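Local atomic coordinates of fiber protein (Raptor siadenovirus a, PDB entry 5FJL), a protein that forms the trimeric fibre of the virus capsid, its head domain, the part described here, probably mediating attachment to receptors on the host cell. Residues A[43-46]-A[50-53]; A[70-75]-A[79-84]; A[116-121]-A[127-132]. All coordinates share one frame; numbering follows the deposited sequence. Where two conformers were deposited one is given.

Interaction 1. Residues A[43-46]-A[50-53]; sequences HFLT and GVIN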
loop_
_atom_site.group_PDB
_atom_site.type_symbol
_atom_site.label_atom_id
_atom_site.label_comp_id
_atom_site.label_asym_id
_atom_site.label_seq_id
_atom_site.Cartn_x
_atom_site.Cartn_y
_atom_site.Cartn_z
ATOM N N HIS A 43 -16.347 -13.404 -11.506
ATOM C CA HIS A 43 -16.147 -12.280 -12.391
ATOM C C HIS A 43 -17.217 -11.237 -12.214
ATOM O O HIS A 43 -18.289 -11.487 -11.658
ATOM C CB HIS A 43 -16.042 -12.730 -13.876
ATOM C CG HIS A 43 -17.328 -13.172 -14.493
ATOM N ND1 HIS A 43 -17.753 -14.475 -14.428
ATOM C CD2 HIS A 43 -18.292 -12.494 -15.153
ATOM C CE1 HIS A 43 -18.915 -14.588 -15.070
ATOM N NE2 HIS A 43 -19.233 -13.415 -15.553
ATOM N N PHE A 44 -16.908 -10.058 -12.725
ATOM C CA PHE A 44 -17.843 -8.950 -12.853
ATOM C C PHE A 44 -17.841 -8.402 -14.273
ATOM O O PHE A 44 -16.825 -8.547 -14.998
ATOM C CB PHE A 44 -17.492 -7.771 -11.925
ATOM C CG PHE A 44 -17.662 -8.048 -10.457
ATOM C CD1 PHE A 44 -18.908 -8.127 -9.912
ATOM C CD2 PHE A 44 -16.553 -8.202 -9.625
ATOM C CE1 PHE A 44 -19.077 -8.372 -8.560
ATOM C CE2 PHE A 44 -16.716 -8.429 -8.269
ATOM C CZ PHE A 44 -17.984 -8.511 -7.745
ATOM N N LEU A 45 -18.948 -7.813 -14.690
ATOM C CA LEU A 45 -19.074 -7.043 -15.924
ATOM C C LEU A 45 -19.075 -5.561 -15.601
ATOM O O LEU A 45 -19.761 -5.136 -14.658
ATOM C CB LEU A 45 -20.366 -7.384 -16.696
ATOM C CG LEU A 45 -20.366 -8.616 -17.629
ATOM C CD1 LEU A 45 -19.652 -8.315 -18.923
ATOM C CD2 LEU A 45 -19.782 -9.809 -16.990
ATOM N N THR A 46 -18.365 -4.784 -16.392
ATOM C CA THR A 46 -18.402 -3.321 -16.306
ATOM C C THR A 46 -19.477 -2.763 -17.257
ATOM O O THR A 46 -20.019 -3.498 -18.115
ATOM C CB THR A 46 -17.065 -2.712 -16.724
ATOM O OG1 THR A 46 -16.839 -3.028 -18.096
ATOM C CG2 THR A 46 -15.879 -3.262 -15.907
ATOM N N GLY A 50 -16.803 -4.941 -20.252
ATOM C CA GLY A 50 -15.541 -5.544 -19.887
ATOM C C GLY A 50 -15.763 -6.592 -18.807
ATOM O O GLY A 50 -16.694 -6.479 -17.992
ATOM N N VAL A 51 -14.928 -7.624 -18.810
ATOM C CA VAL A 51 -14.978 -8.675 -17.804
ATOM C C VAL A 51 -13.761 -8.550 -16.891
ATOM O O VAL A 51 -12.627 -8.503 -17.389
ATOM C CB VAL A 51 -14.991 -10.075 -18.457
ATOM C CG1 VAL A 51 -14.970 -11.193 -17.416
ATOM C CG2 VAL A 51 -16.197 -10.209 -19.379
ATOM N N ILE A 52 -14.013 -8.501 -15.592
ATOM C CA ILE A 52 -12.999 -8.508 -14.524
ATOM C C ILE A 52 -13.069 -9.876 -13.879
ATOM O O ILE A 52 -14.047 -10.190 -13.239
ATOM C CB ILE A 52 -13.285 -7.460 -13.397
ATOM C CG1 ILE A 52 -13.271 -6.016 -13.907
ATOM C CG2 ILE A 52 -12.280 -7.610 -12.243
ATOM C CD1 ILE A 52 -13.840 -5.056 -12.877
ATOM N N ASN A 53 -12.027 -10.665 -13.990
ATOM C CA ASN A 53 -11.986 -11.977 -13.344
ATOM C C ASN A 53 -11.285 -11.846 -12.025
ATOM O O ASN A 53 -10.345 -11.026 -11.879
ATOM C CB ASN A 53 -11.225 -12.969 -14.224
ATOM C CG ASN A 53 -11.977 -13.272 -15.488
ATOM O OD1 ASN A 53 -13.073 -13.780 -15.454
ATOM N ND2 ASN A 53 -11.456 -12.781 -16.597
#

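Interaction 2. Residues A[70-75]-A[79-84]; sequences YGLRVV and LQNTPL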
loop_
_atom_site.group_PDB
_atom_site.type_symbol
_atom_site.label_atom_id
_atom_site.label_comp_id
_atom_site.label_asym_id
_atom_site.label_seq_id
_atom_site.Cartn_x
_atom_site.Cartn_y
_atom_site.Cartn_z
ATOM N N TYR A 70 -3.817 -9.880 -15.953
ATOM C CA TYR A 70 -3.015 -8.675 -16.037
ATOM C C TYR A 70 -1.777 -8.895 -15.185
ATOM O O TYR A 70 -1.737 -9.832 -14.395
ATOM C CB TYR A 70 -3.835 -7.462 -15.529
ATOM C CG TYR A 70 -3.686 -7.271 -14.076
ATOM C CD1 TYR A 70 -4.316 -8.103 -13.182
ATOM C CD2 TYR A 70 -2.842 -6.303 -13.579
ATOM C CE1 TYR A 70 -4.116 -7.983 -11.818
ATOM C CE2 TYR A 70 -2.659 -6.154 -12.215
ATOM C CZ TYR A 70 -3.285 -7.024 -11.347
ATOM O OH TYR A 70 -3.131 -6.923 -9.992
ATOM N N GLY A 71 -0.785 -8.026 -15.352
ATOM C CA GLY A 71 0.352 -7.915 -14.434
ATOM C C GLY A 71 1.677 -7.636 -15.134
ATOM O O GLY A 71 1.721 -7.487 -16.360
ATOM N N LEU A 72 2.734 -7.554 -14.306
ATOM C CA LEU A 72 4.119 -7.355 -14.742
ATOM C C LEU A 72 4.858 -8.669 -15.031
ATOM O O LEU A 72 4.624 -9.670 -14.382
ATOM C CB LEU A 72 4.913 -6.588 -13.672
ATOM C CG LEU A 72 4.461 -5.210 -13.156
ATOM C CD1 LEU A 72 5.419 -4.674 -12.100
ATOM C CD2 LEU A 72 4.364 -4.243 -14.318
ATOM N N ARG A 73 5.785 -8.613 -15.990
ATOM C CA ARG A 73 6.708 -9.723 -16.250
ATOM C C ARG A 73 8.040 -9.161 -16.672
ATOM O O ARG A 73 8.125 -8.064 -17.229
ATOM C CB ARG A 73 6.149 -10.663 -17.327
ATOM C CG ARG A 73 5.692 -9.964 -18.579
ATOM C CD ARG A 73 4.858 -10.849 -19.537
ATOM N NE ARG A 73 4.530 -10.091 -20.761
ATOM C CZ ARG A 73 3.499 -9.247 -20.914
ATOM N NH1 ARG A 73 2.612 -9.057 -19.946
ATOM N NH2 ARG A 73 3.339 -8.603 -22.070
ATOM N N VAL A 74 9.101 -9.921 -16.398
ATOM C CA VAL A 74 10.416 -9.556 -16.892
ATOM C C VAL A 74 10.819 -10.606 -17.927
ATOM O O VAL A 74 10.763 -11.767 -17.633
ATOM C CB VAL A 74 11.465 -9.446 -15.751
ATOM C CG1 VAL A 74 12.770 -8.914 -16.298
ATOM C CG2 VAL A 74 10.975 -8.504 -14.664
ATOM N N VAL A 75 11.163 -10.138 -19.123
ATOM C CA VAL A 75 11.467 -11.020 -20.264
ATOM C C VAL A 75 12.812 -10.597 -20.802
ATOM O O VAL A 75 12.937 -9.533 -21.398
ATOM C CB VAL A 75 10.368 -10.924 -21.355
ATOM C CG1 VAL A 75 10.678 -11.875 -22.498
ATOM C CG2 VAL A 75 9.007 -11.239 -20.756
ATOM N N LEU A 79 11.149 -5.145 -18.764
ATOM C CA LEU A 79 9.870 -5.191 -18.081
ATOM C C LEU A 79 8.761 -5.040 -19.122
ATOM O O LEU A 79 8.813 -4.115 -19.950
ATOM C CB LEU A 79 9.788 -4.055 -17.047
ATOM C CG LEU A 79 8.643 -4.087 -16.035
ATOM C CD1 LEU A 79 8.679 -5.298 -15.118
ATOM C CD2 LEU A 79 8.635 -2.814 -15.192
ATOM N N GLN A 80 7.797 -5.936 -19.049
ATOM C CA GLN A 80 6.602 -5.876 -19.878
ATOM C C GLN A 80 5.413 -5.888 -18.953
ATOM O O GLN A 80 5.515 -6.302 -17.796
ATOM C CB GLN A 80 6.545 -7.084 -20.791
ATOM C CG GLN A 80 7.696 -7.140 -21.773
ATOM C CD GLN A 80 7.626 -8.360 -22.662
ATOM O OE1 GLN A 80 6.839 -9.293 -22.427
ATOM N NE2 GLN A 80 8.478 -8.380 -23.677
ATOM N N ASN A 81 4.272 -5.414 -19.428
ATOM C CA ASN A 81 3.075 -5.556 -18.642
ATOM C C ASN A 81 1.795 -5.580 -19.451
ATOM O O ASN A 81 1.749 -5.085 -20.567
ATOM C CB ASN A 81 3.005 -4.443 -17.594
ATOM C CG ASN A 81 2.509 -3.157 -18.161
ATOM O OD1 ASN A 81 3.161 -2.576 -19.047
ATOM N ND2 ASN A 81 1.338 -2.690 -17.689
ATOM N N THR A 82 0.802 -6.199 -18.855
ATOM C CA THR A 82 -0.546 -6.207 -19.358
ATOM C C THR A 82 -1.382 -5.563 -18.253
ATOM O O THR A 82 -1.509 -6.144 -17.162
ATOM C CB THR A 82 -1.032 -7.632 -19.574
ATOM O OG1 THR A 82 -0.190 -8.255 -20.560
ATOM C CG2 THR A 82 -2.494 -7.663 -20.032
ATOM N N PRO A 83 -1.927 -4.364 -18.525
ATOM C CA PRO A 83 -2.745 -3.737 -17.471
ATOM C C PRO A 83 -4.157 -4.222 -17.466
ATOM O O PRO A 83 -4.614 -4.836 -18.447
ATOM C CB PRO A 83 -2.706 -2.274 -17.861
ATOM C CG PRO A 83 -2.739 -2.327 -19.333
ATOM C CD PRO A 83 -1.810 -3.469 -19.682
ATOM N N LEU A 84 -4.880 -3.968 -16.388
ATOM C CA LEU A 84 -6.306 -4.088 -16.405
ATOM C C LEU A 84 -6.867 -2.710 -16.767
ATOM O O LEU A 84 -6.648 -1.735 -16.032
ATOM C CB LEU A 84 -6.807 -4.527 -15.033
ATOM C CG LEU A 84 -8.222 -4.991 -14.937
ATOM C CD1 LEU A 84 -8.431 -6.227 -15.820
ATOM C CD2 LEU A 84 -8.451 -5.339 -13.467
#

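Interaction 3. Residues A[116-121]-A[127-132]; sequences TALCIF and VYRELC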
loop_
_atom_site.group_PDB
_atom_site.type_symbol
_atom_site.label_atom_id
_atom_site.label_comp_id
_atom_site.label_asym_id
_atom_site.label_seq_id
_atom_site.Cartn_x
_atom_site.Cartn_y
_atom_site.Cartn_z
ATOM N N THR A 116 -3.418 -0.663 -2.301
ATOM C CA THR A 116 -2.700 0.297 -3.083
ATOM C C THR A 116 -2.477 -0.215 -4.502
ATOM O O THR A 116 -2.080 -1.377 -4.693
ATOM C CB THR A 116 -1.320 0.605 -2.492
ATOM O OG1 THR A 116 -1.487 0.893 -1.076
ATOM C CG2 THR A 116 -0.670 1.769 -3.161
ATOM N N ALA A 117 -2.678 0.674 -5.475
ATOM C CA ALA A 117 -2.440 0.356 -6.886
ATOM C C ALA A 117 -1.629 1.413 -7.538
ATOM O O ALA A 117 -1.699 2.565 -7.155
ATOM C CB ALA A 117 -3.745 0.267 -7.642
ATOM N N LEU A 118 -0.856 1.023 -8.558
ATOM C CA LEU A 118 -0.254 1.947 -9.511
ATOM C C LEU A 118 -1.181 2.017 -10.722
ATOM O O LEU A 118 -1.402 0.987 -11.371
ATOM C CB LEU A 118 1.122 1.447 -9.965
ATOM C CG LEU A 118 1.697 2.264 -11.135
ATOM C CD1 LEU A 118 1.887 3.707 -10.729
ATOM C CD2 LEU A 118 2.982 1.647 -11.620
ATOM N N CYS A 119 -1.728 3.183 -10.983
ATOM C CA CYS A 119 -2.665 3.410 -12.095
ATOM C C CYS A 119 -2.136 4.459 -13.016
ATOM O O CYS A 119 -1.404 5.393 -12.632
ATOM C CB CYS A 119 -4.015 3.864 -11.590
ATOM S SG CYS A 119 -4.818 2.555 -10.603
ATOM N N ILE A 120 -2.559 4.357 -14.283
ATOM C CA ILE A 120 -2.282 5.347 -15.302
ATOM C C ILE A 120 -3.619 5.850 -15.804
ATOM O O ILE A 120 -4.451 5.059 -16.230
ATOM C CB ILE A 120 -1.437 4.786 -16.460
ATOM C CG1 ILE A 120 -0.056 4.315 -15.954
ATOM C CG2 ILE A 120 -1.265 5.823 -17.551
ATOM C CD1 ILE A 120 0.649 3.408 -16.922
ATOM N N PHE A 121 -3.838 7.153 -15.710
ATOM C CA PHE A 121 -5.045 7.800 -16.218
ATOM C C PHE A 121 -4.705 8.541 -17.484
ATOM O O PHE A 121 -3.806 9.369 -17.489
ATOM C CB PHE A 121 -5.664 8.774 -15.185
ATOM C CG PHE A 121 -6.117 8.081 -13.925
ATOM C CD1 PHE A 121 -5.248 7.918 -12.846
ATOM C CD2 PHE A 121 -7.411 7.593 -13.799
ATOM C CE1 PHE A 121 -5.658 7.257 -11.704
ATOM C CE2 PHE A 121 -7.811 6.942 -12.637
ATOM C CZ PHE A 121 -6.921 6.759 -11.607
ATOM N N VAL A 127 -1.333 12.364 -19.389
ATOM C CA VAL A 127 -1.133 11.041 -18.851
ATOM C C VAL A 127 -0.724 11.243 -17.407
ATOM O O VAL A 127 0.285 11.930 -17.125
ATOM C CB VAL A 127 -0.047 10.263 -19.579
ATOM C CG1 VAL A 127 0.177 8.887 -18.942
ATOM C CG2 VAL A 127 -0.432 10.064 -21.030
ATOM N N TYR A 128 -1.476 10.649 -16.485
ATOM C CA TYR A 128 -1.206 10.769 -15.049
ATOM C C TYR A 128 -0.870 9.377 -14.536
ATOM O O TYR A 128 -1.699 8.475 -14.557
ATOM C CB TYR A 128 -2.420 11.307 -14.314
ATOM C CG TYR A 128 -2.809 12.691 -14.726
ATOM C CD1 TYR A 128 -1.993 13.769 -14.414
ATOM C CD2 TYR A 128 -3.974 12.937 -15.434
ATOM C CE1 TYR A 128 -2.315 15.046 -14.835
ATOM C CE2 TYR A 128 -4.327 14.217 -15.820
ATOM C CZ TYR A 128 -3.482 15.263 -15.499
ATOM O OH TYR A 128 -3.796 16.557 -15.864
ATOM N N ARG A 129 0.315 9.226 -13.992
ATOM C CA ARG A 129 0.786 7.994 -13.415
ATOM C C ARG A 129 0.863 8.198 -11.934
ATOM O O ARG A 129 1.571 9.104 -11.486
ATOM C CB ARG A 129 2.151 7.660 -14.001
ATOM C CG ARG A 129 2.805 6.409 -13.540
ATOM C CD ARG A 129 4.225 6.336 -14.154
ATOM N NE ARG A 129 4.903 5.147 -13.748
ATOM C CZ ARG A 129 4.910 4.008 -14.403
ATOM N NH1 ARG A 129 4.217 3.869 -15.543
ATOM N NH2 ARG A 129 5.628 2.994 -13.977
ATOM N N GLU A 130 0.160 7.388 -11.167
ATOM C CA GLU A 130 0.016 7.667 -9.728
ATOM C C GLU A 130 -0.334 6.464 -8.920
ATOM O O GLU A 130 -0.949 5.528 -9.386
ATOM C CB GLU A 130 -1.003 8.731 -9.450
ATOM C CG GLU A 130 -2.311 8.530 -10.105
ATOM C CD GLU A 130 -3.256 9.766 -10.009
ATOM O OE1 GLU A 130 -3.118 10.804 -10.674
ATOM O OE2 GLU A 130 -4.200 9.610 -9.270
ATOM N N LEU A 131 0.057 6.499 -7.632
ATOM C CA LEU A 131 -0.432 5.523 -6.671
ATOM C C LEU A 131 -1.797 5.991 -6.191
ATOM O O LEU A 131 -2.021 7.166 -5.930
ATOM C CB LEU A 131 0.542 5.259 -5.474
ATOM C CG LEU A 131 1.704 4.264 -5.742
ATOM C CD1 LEU A 131 2.721 4.859 -6.712
ATOM C CD2 LEU A 131 2.394 3.837 -4.455
ATOM N N CYS A 132 -2.679 5.018 -6.064
ATOM C CA CYS A 132 -4.088 5.231 -5.649
ATOM C C CYS A 132 -4.459 4.149 -4.686
ATOM O O CYS A 132 -3.728 3.156 -4.571
ATOM C CB CYS A 132 -5.064 5.106 -6.833
ATOM S SG CYS A 132 -4.779 6.251 -8.191
#

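Interaction 1. Residues A[43-46]-A[50-53]
With chi1 at 64°, Thr46 sets its OG1 between its own backbone N and carbonyl carbon, which places the hydroxyl 2.9 Å from the backbone N of Gly50. The same rotation puts the methyl CG2 on the other branch, 4.1 Å from CD1 of Ile52 in the conformer given, and the two side chains cross there at about a right angle. Gly50 N donates to the hydroxyl along a bent path (135° at the hydrogen), whereas the return bond, Thr46 N to Gly50 O, is straighter (162°). Gly50 is thus tied to Thr46 through both its N and its O, at the end of the hairpin where the chain turns. Further along, Phe44 and Ile52 form an antiparallel hydrogen-bonded pair, with 2.9 Å both from Phe44 N to Ile52 O and from Ile52 N to Phe44 O.

The face bearing His43, Leu45, Val51 and Asn53 packs lightly. Leu45 and Val51 run side by side, with Leu45 CD1 4.0 Å from Val51 CG2, and CB of His43 lies 3.5 Å from Asn53 OD1. Asn53 ND2 is hydrogen-bonded to Asn69 OD1. On the other face Phe44 and Ile52 are buried, although their CB atoms stay 4.5 Å apart and the Phe44 ring leads away from Ile52.

The contact closes the hairpin of strands 38-45 and 51-59. Leu104 covers Phe44, Thr46 and Ile52, Phe86 of strand 78-87 packs on Thr46 and Ile52, and the Thr46 hydroxyl is also hydrogen-bonded to Asp90 OD1, so the buried face is turned toward strand 78-87 and the loop at Leu104.

Interaction 2. Residues A[70-75]-A[79-84]
A beta hairpin, strand 78-87 running back against strand 71-75, brings Arg73 over Gln80 and Thr82 on one face. The backbones alternate between hydrogen-bonded pairs, Gly71 with Thr82 and Arg73 with Gln80, and non-hydrogen-bonded ones, Leu72 with Asn81 and Val74 with Leu79. The bond from Gln80 N to Arg73 O is nearly linear (178°).

Arg73 starts with CG between its backbone N and carbonyl carbon (chi1 50°), then extends as far as NE, so that the guanidinium reaches across the neighbouring strand. NE donates to Gln80 OE1 at 3.0 Å, meeting a lone pair in the amide plane, and NH1 donates to Thr82 OG1, also at 3.0 Å. Both acceptors are tilted out of the guanidinium plane, and the guanidinium and amide planes stand 76° apart. Gln80 CB lies over one guanidinium face but offset toward its rim, 3.4 Å from the plane. Val75 CG2 touches Gln80 OE1 at 3.4 Å.

The other face is largely apolar: Leu79 CD1 lies 4.0 Å from Val74 CG2, and Leu72 CD2 sits 3.6 Å from Asn81 CB. This side meets another subunit, where Leu72 packs on Gln135 and Leu79 on Glu99 of the second subunit, while Val74 makes backbone hydrogen bonds to that chain.

Such a two-stranded hairpin, projecting from the body of its own domain to pack on a neighbouring subunit, is consistent with the beta-hairpin known from siadenovirus fibre heads.

Interaction 3. Residues A[116-121]-A[127-132]
Phe121 lies on the same face as Cys119, Glu130 and Cys132, and its ring meets the last two. Its CB lies 4.2 Å from CB of Tyr128, its hydrogen-bonded partner. Because chi1 is -63°, CG stands anti to the carbonyl carbon, and the ring runs back along the sheet past two residues. CD1 approaches the carboxylate carbon of Glu130, and CE1 meets OE2 of Glu130 at 3.7 Å, the ring and carboxylate planes being 63° apart. In the conformer given for Cys132, CE1 is also 3.8 Å from its SG, and CZ is a little farther from that sulfur. With SG 87° off the ring normal, this is an edge-on sulfur-aromatic contact. Glu130 OE2 also forms a salt bridge with Arg150, whose side chain makes a cation-pi contact with Phe121; this would probably favour a charged carboxylate beside the ring.

The reverse face carries Leu118, Ile120, Arg129 and Leu131. Arg129 starts anti to the backbone N and is extended to NE, so its guanidinium passes over Leu118, whose CD2, in the conformer given, sits 3.8 Å from NH2 and over one face of the group. Ile120 CD1 approaches NH1 at 3.9 Å, while Ile120 CG2 lies alongside Val127 CG1 at 3.7 Å. The guanidinium itself is held by carbonyls of Arg150 and Asp98 of the second subunit.

Between the strands, six near-linear backbone hydrogen bonds join Ala117 to Cys132, Cys119 to Glu130 and Phe121 to Tyr128. Toward the other end, Thr116 meets its counterparts of the other two subunits through weak hydrogen bonds, and Leu131 packs against Leu131 of the third subunit. A regular antiparallel hairpin with one side in the domain and the other at the subunit interface fits the trimeric, all-beta adenovirus fibre head.

Overall arrangement
All three contacts are antiparallel hairpins reaching one sheet, and they follow one another along the chain without touching. Interaction 1, partly buried, stays within its own subunit: a threonine hydroxyl fastens its turn and apolar groups cover its inner face. Interaction 2 is the surface contact, about 16 Å from the chain centre (centre to centre), with an arginine bound across the strands on one face and aliphatic groups facing the second subunit on the other. Interaction 3, also partly buried, lies across the chain's centre from interaction 1; it combines a ring-sulfur-carboxylate cluster with an arginine that bonds to the second subunit. Both interactions 2 and 3 touch that subunit, consistent with a part in holding the trimer together.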